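Long-range contact in cysteine desulfurase (Fervidobacterium islandicum, PDB 6A6E), which probably uses pyridoxal phosphate to take sulfur from cysteine, leaving alanine and passing the sulfur on as a persulfide, as SufS-type desulfurases do: residues R6-I18 and I306-L318. Residues are numbered along the deposited sequence; the frame is centred on the assembly and turned at random.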
loop_
_atom_site.group_PDB
_atom_site.type_symbol
_atom_site.label_atom_id
_atom_site.label_comp_id
_atom_site.label_asym_id
_atom_site.label_seq_id
_atom_site.Cartn_x
_atom_site.Cartn_y
_atom_site.Cartn_z
ATOM N N ARG A 6 -10.319 -23.138 29.472
ATOM C CA ARG A 6 -11.288 -23.979 28.772
ATOM C C ARG A 6 -10.896 -24.268 27.311
ATOM O O ARG A 6 -11.745 -24.301 26.424
ATOM C CB ARG A 6 -12.707 -23.411 28.896
ATOM C CG ARG A 6 -13.123 -23.124 30.337
ATOM C CD ARG A 6 -14.159 -22.004 30.464
ATOM N NE ARG A 6 -15.416 -22.384 29.823
ATOM C CZ ARG A 6 -16.442 -21.571 29.617
ATOM N NH1 ARG A 6 -16.387 -20.285 29.989
ATOM N NH2 ARG A 6 -17.514 -22.041 28.994
ATOM N N SER A 7 -9.601 -24.521 27.092
ATOM C CA SER A 7 -9.061 -24.891 25.768
ATOM C C SER A 7 -8.710 -26.394 25.690
ATOM O O SER A 7 -8.027 -26.937 26.559
ATOM C CB SER A 7 -7.797 -24.061 25.477
ATOM O OG SER A 7 -7.548 -23.960 24.091
ATOM N N THR A 8 -9.145 -27.061 24.637
ATOM C CA THR A 8 -8.664 -28.410 24.352
ATOM C C THR A 8 -7.279 -28.365 23.615
ATOM O O THR A 8 -6.669 -29.390 23.363
ATOM C CB THR A 8 -9.742 -29.188 23.531
ATOM O OG1 THR A 8 -9.493 -30.588 23.637
ATOM C CG2 THR A 8 -9.770 -28.838 22.046
ATOM N N VAL A 9 -6.792 -27.163 23.287
ATOM C CA VAL A 9 -5.687 -26.986 22.339
ATOM C C VAL A 9 -4.438 -26.490 23.038
ATOM O O VAL A 9 -3.369 -26.985 22.754
ATOM C CB VAL A 9 -6.077 -25.955 21.244
ATOM C CG1 VAL A 9 -4.887 -25.603 20.353
ATOM C CG2 VAL A 9 -7.263 -26.469 20.421
ATOM N N PHE A 10 -4.581 -25.473 23.899
ATOM C CA PHE A 10 -3.458 -24.804 24.511
ATOM C C PHE A 10 -3.497 -25.038 26.017
ATOM O O PHE A 10 -4.563 -24.978 26.601
ATOM C CB PHE A 10 -3.557 -23.270 24.312
ATOM C CG PHE A 10 -3.348 -22.812 22.902
ATOM C CD1 PHE A 10 -2.192 -23.110 22.239
ATOM C CD2 PHE A 10 -4.290 -22.038 22.271
ATOM C CE1 PHE A 10 -1.974 -22.670 20.932
ATOM C CE2 PHE A 10 -4.111 -21.613 20.960
ATOM C CZ PHE A 10 -2.936 -21.927 20.292
ATOM N N SER A 11 -2.335 -25.217 26.644
ATOM C CA SER A 11 -2.222 -25.243 28.097
ATOM C C SER A 11 -2.594 -23.877 28.657
ATOM O O SER A 11 -2.652 -22.889 27.926
ATOM C CB SER A 11 -0.779 -25.603 28.485
ATOM O OG SER A 11 0.164 -24.625 28.059
ATOM N N ASP A 12 -2.838 -23.783 29.946
ATOM C CA ASP A 12 -3.166 -22.478 30.516
ATOM C C ASP A 12 -1.979 -21.545 30.456
ATOM O O ASP A 12 -2.151 -20.327 30.355
ATOM C CB ASP A 12 -3.686 -22.605 31.936
ATOM C CG ASP A 12 -5.035 -23.260 31.978
ATOM O OD1 ASP A 12 -5.964 -22.756 31.300
ATOM O OD2 ASP A 12 -5.170 -24.300 32.660
ATOM N N GLU A 13 -0.776 -22.110 30.499
ATOM C CA GLU A 13 0.421 -21.308 30.355
ATOM C C GLU A 13 0.697 -20.805 28.908
ATOM O O GLU A 13 1.131 -19.684 28.740
ATOM C CB GLU A 13 1.635 -22.117 30.796
ATOM C CG GLU A 13 2.958 -21.338 30.724
ATOM C CD GLU A 13 4.179 -22.203 30.411
ATOM O OE1 GLU A 13 4.060 -23.457 30.348
ATOM O OE2 GLU A 13 5.276 -21.617 30.234
ATOM N N GLU A 14 0.577 -21.671 27.903
ATOM C CA GLU A 14 0.805 -21.247 26.528
ATOM C C GLU A 14 -0.208 -20.157 26.210
ATOM O O GLU A 14 0.116 -19.163 25.614
ATOM C CB GLU A 14 0.527 -22.361 25.536
ATOM C CG GLU A 14 1.522 -23.489 25.427
ATOM C CD GLU A 14 0.910 -24.666 24.667
ATOM O OE1 GLU A 14 -0.071 -25.283 25.162
ATOM O OE2 GLU A 14 1.379 -24.966 23.552
ATOM N N PHE A 15 -1.459 -20.395 26.579
ATOM C CA PHE A 15 -2.529 -19.523 26.221
ATOM C C PHE A 15 -2.362 -18.201 26.938
ATOM O O PHE A 15 -2.529 -17.101 26.363
ATOM C CB PHE A 15 -3.869 -20.161 26.533
ATOM C CG PHE A 15 -5.022 -19.487 25.845
ATOM C CD1 PHE A 15 -4.959 -19.165 24.502
ATOM C CD2 PHE A 15 -6.178 -19.182 26.534
ATOM C CE1 PHE A 15 -6.021 -18.541 23.867
ATOM C CE2 PHE A 15 -7.247 -18.568 25.900
ATOM C CZ PHE A 15 -7.162 -18.251 24.566
ATOM N N SER A 16 -1.975 -18.290 28.186
ATOM C CA SER A 16 -1.739 -17.097 28.938
ATOM C C SER A 16 -0.615 -16.231 28.323
ATOM O O SER A 16 -0.681 -14.993 28.329
ATOM C CB SER A 16 -1.381 -17.457 30.387
ATOM O OG SER A 16 -1.151 -16.260 31.057
ATOM N N ASN A 17 0.426 -16.901 27.854
ATOM C CA ASN A 17 1.533 -16.269 27.138
ATOM C C ASN A 17 1.085 -15.583 25.831
ATOM O O ASN A 17 1.512 -14.455 25.526
ATOM C CB ASN A 17 2.578 -17.321 26.765
ATOM C CG ASN A 17 3.508 -17.639 27.904
ATOM O OD1 ASN A 17 3.621 -16.880 28.855
ATOM N ND2 ASN A 17 4.176 -18.774 27.809
ATOM N N ILE A 18 0.241 -16.280 25.074
ATOM C CA ILE A 18 -0.364 -15.688 23.891
ATOM C C ILE A 18 -1.115 -14.401 24.212
ATOM O O ILE A 18 -0.788 -13.350 23.655
ATOM C CB ILE A 18 -1.214 -16.702 23.164
ATOM C CG1 ILE A 18 -0.281 -17.787 22.609
ATOM C CG2 ILE A 18 -2.036 -16.019 22.070
ATOM C CD1 ILE A 18 -1.008 -19.062 22.156
ATOM N N ILE A 306 3.803 -20.648 17.572
ATOM C CA ILE A 306 2.693 -21.167 18.317
ATOM C C ILE A 306 2.302 -22.508 17.750
ATOM O O ILE A 306 1.962 -23.448 18.478
ATOM C CB ILE A 306 1.481 -20.252 18.167
ATOM C CG1 ILE A 306 1.728 -18.959 18.910
ATOM C CG2 ILE A 306 0.212 -20.943 18.690
ATOM C CD1 ILE A 306 0.595 -17.959 18.682
ATOM N N GLY A 307 2.296 -22.566 16.432
ATOM C CA GLY A 307 1.858 -23.710 15.702
ATOM C C GLY A 307 0.512 -23.462 15.075
ATOM O O GLY A 307 -0.500 -23.287 15.780
ATOM N N PHE A 308 0.483 -23.464 13.751
ATOM C CA PHE A 308 -0.654 -22.908 13.066
ATOM C C PHE A 308 -1.834 -23.881 13.069
ATOM O O PHE A 308 -2.988 -23.447 13.009
ATOM C CB PHE A 308 -0.285 -22.500 11.654
ATOM C CG PHE A 308 -1.339 -21.615 10.979
ATOM C CD1 PHE A 308 -1.694 -20.392 11.533
ATOM C CD2 PHE A 308 -2.030 -22.076 9.884
ATOM C CE1 PHE A 308 -2.712 -19.605 10.951
ATOM C CE2 PHE A 308 -3.044 -21.313 9.300
ATOM C CZ PHE A 308 -3.377 -20.069 9.827
ATOM N N GLU A 309 -1.559 -25.185 13.158
ATOM C CA GLU A 309 -2.614 -26.192 13.401
ATOM C C GLU A 309 -3.317 -25.976 14.750
ATOM O O GLU A 309 -4.506 -26.091 14.837
ATOM C CB GLU A 309 -2.118 -27.676 13.258
ATOM C CG GLU A 309 -3.247 -28.731 13.273
ATOM C CD GLU A 309 -4.316 -28.547 12.161
ATOM O OE1 GLU A 309 -3.945 -28.106 11.033
ATOM O OE2 GLU A 309 -5.530 -28.834 12.401
ATOM N N LYS A 310 -2.588 -25.631 15.784
ATOM C CA LYS A 310 -3.222 -25.244 16.987
ATOM C C LYS A 310 -4.062 -23.963 16.819
ATOM O O LYS A 310 -5.142 -23.856 17.396
ATOM C CB LYS A 310 -2.199 -25.074 18.080
ATOM C CG LYS A 310 -1.528 -26.388 18.499
ATOM C CD LYS A 310 -0.408 -26.091 19.478
ATOM C CE LYS A 310 0.067 -27.296 20.251
ATOM N NZ LYS A 310 0.755 -26.824 21.498
ATOM N N VAL A 311 -3.587 -22.992 16.017
ATOM C CA VAL A 311 -4.334 -21.750 15.825
ATOM C C VAL A 311 -5.678 -22.110 15.228
ATOM O O VAL A 311 -6.705 -21.665 15.704
ATOM C CB VAL A 311 -3.541 -20.727 14.934
ATOM C CG1 VAL A 311 -4.423 -19.549 14.525
ATOM C CG2 VAL A 311 -2.302 -20.232 15.685
ATOM N N GLU A 312 -5.653 -22.958 14.206
ATOM C CA GLU A 312 -6.795 -23.362 13.514
ATOM C C GLU A 312 -7.787 -24.112 14.383
ATOM O O GLU A 312 -8.992 -23.786 14.352
ATOM C CB GLU A 312 -6.398 -24.174 12.297
ATOM C CG GLU A 312 -7.561 -24.760 11.546
ATOM C CD GLU A 312 -7.166 -25.555 10.306
ATOM O OE1 GLU A 312 -6.080 -25.370 9.656
ATOM O OE2 GLU A 312 -8.029 -26.356 9.908
ATOM N N LYS A 313 -7.293 -25.078 15.167
ATOM C CA LYS A 313 -8.136 -25.807 16.127
ATOM C C LYS A 313 -8.738 -24.913 17.188
ATOM O O LYS A 313 -9.890 -25.090 17.512
ATOM C CB LYS A 313 -7.357 -26.952 16.832
ATOM C CG LYS A 313 -7.208 -28.224 16.009
ATOM C CD LYS A 313 -8.467 -29.097 16.172
ATOM C CE LYS A 313 -8.490 -30.364 15.308
ATOM N NZ LYS A 313 -8.866 -30.090 13.883
ATOM N N HIS A 314 -7.955 -23.991 17.753
ATOM C CA HIS A 314 -8.457 -23.081 18.760
ATOM C C HIS A 314 -9.602 -22.239 18.205
ATOM O O HIS A 314 -10.691 -22.192 18.794
ATOM C CB HIS A 314 -7.359 -22.211 19.311
ATOM C CG HIS A 314 -7.831 -21.151 20.253
ATOM N ND1 HIS A 314 -8.471 -21.435 21.439
ATOM C CD2 HIS A 314 -7.710 -19.802 20.213
ATOM C CE1 HIS A 314 -8.734 -20.314 22.082
ATOM N NE2 HIS A 314 -8.284 -19.304 21.365
ATOM N N VAL A 315 -9.380 -21.624 17.048
ATOM C CA VAL A 315 -10.436 -20.859 16.409
ATOM C C VAL A 315 -11.672 -21.718 16.099
ATOM O O VAL A 315 -12.789 -21.276 16.267
ATOM C CB VAL A 315 -9.938 -20.142 15.116
ATOM C CG1 VAL A 315 -11.082 -19.389 14.507
ATOM C CG2 VAL A 315 -8.889 -19.107 15.455
ATOM N N GLU A 316 -11.447 -22.955 15.671
ATOM C CA GLU A 316 -12.517 -23.901 15.448
ATOM C C GLU A 316 -13.334 -24.142 16.724
ATOM O O GLU A 316 -14.546 -24.081 16.694
ATOM C CB GLU A 316 -11.927 -25.206 14.912
ATOM C CG GLU A 316 -12.912 -26.275 14.524
ATOM C CD GLU A 316 -12.269 -27.279 13.575
ATOM O OE1 GLU A 316 -11.327 -27.986 14.012
ATOM O OE2 GLU A 316 -12.680 -27.347 12.393
ATOM N N GLU A 317 -12.686 -24.343 17.844
ATOM C CA GLU A 317 -13.435 -24.626 19.075
ATOM C C GLU A 317 -14.142 -23.355 19.568
ATOM O O GLU A 317 -15.268 -23.407 20.064
ATOM C CB GLU A 317 -12.545 -25.284 20.161
ATOM C CG GLU A 317 -11.836 -24.321 21.101
ATOM C CD GLU A 317 -10.709 -24.972 21.934
ATOM O OE1 GLU A 317 -10.809 -26.230 22.125
ATOM O OE2 GLU A 317 -9.753 -24.208 22.376
ATOM N N LEU A 318 -13.515 -22.191 19.399
ATOM C CA LEU A 318 -14.197 -20.963 19.744
ATOM C C LEU A 318 -15.424 -20.767 18.891
ATOM O O LEU A 318 -16.432 -20.348 19.399
ATOM C CB LEU A 318 -13.306 -19.745 19.552
ATOM C CG LEU A 318 -12.204 -19.555 20.539
ATOM C CD1 LEU A 318 -11.353 -18.384 20.059
ATOM C CD2 LEU A 318 -12.808 -19.283 21.909
HETATM O O HOH W 1 -11.382 -22.477 24.058
HETATM O O HOH W 2 1.464 -22.999 21.697
#
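Ser-7 OG donates to Glu-317 OE2 at 2.8 Å, meeting the syn lone pair of that oxygen. From the anti side the same OE2 takes His-314 ND1, 3.2 Å away and near the imidazole plane, and His-314 NE2 in turn donates to Asn-405 O, so both ring nitrogens are engaged and the ring's rotation is fixed. Were Glu-317 an alanine, Ser-7 OG and His-314 ND1 would probably lose their common acceptor, leaving the imidazole held by Asn-405 at one nitrogen. Toward the other end a salt bridge forms: Lys-310, extended beyond CG, brings NZ to 2.8 Å from Glu-14 OE2, while Glu-14 OE1 accepts from Ser-11 N and Ser-11 OG from Glu-14 N, a capping box.

Apolar contacts fill the middle. Phe-10 turns its ring edge toward the His-314 face (planes at 61°), and its CE1 lies 3.6 Å from Ile-306 CG2; beyond, Ile-18 CD1 meets Ile-306 CD1 at 4.0 Å. Val-9 sets its two methyls between Lys-310, Lys-313 and His-314: with CG1 anti to its backbone N (chi1 172°), that methyl meets Lys-310 CB at 3.6 Å. Phe-15, its CE1 3.5 Å from His-314 NE2, completes an aromatic cluster. Thus an N-terminal loop and capped helix pack against helix 308-327 of the class-V aminotransferase fold.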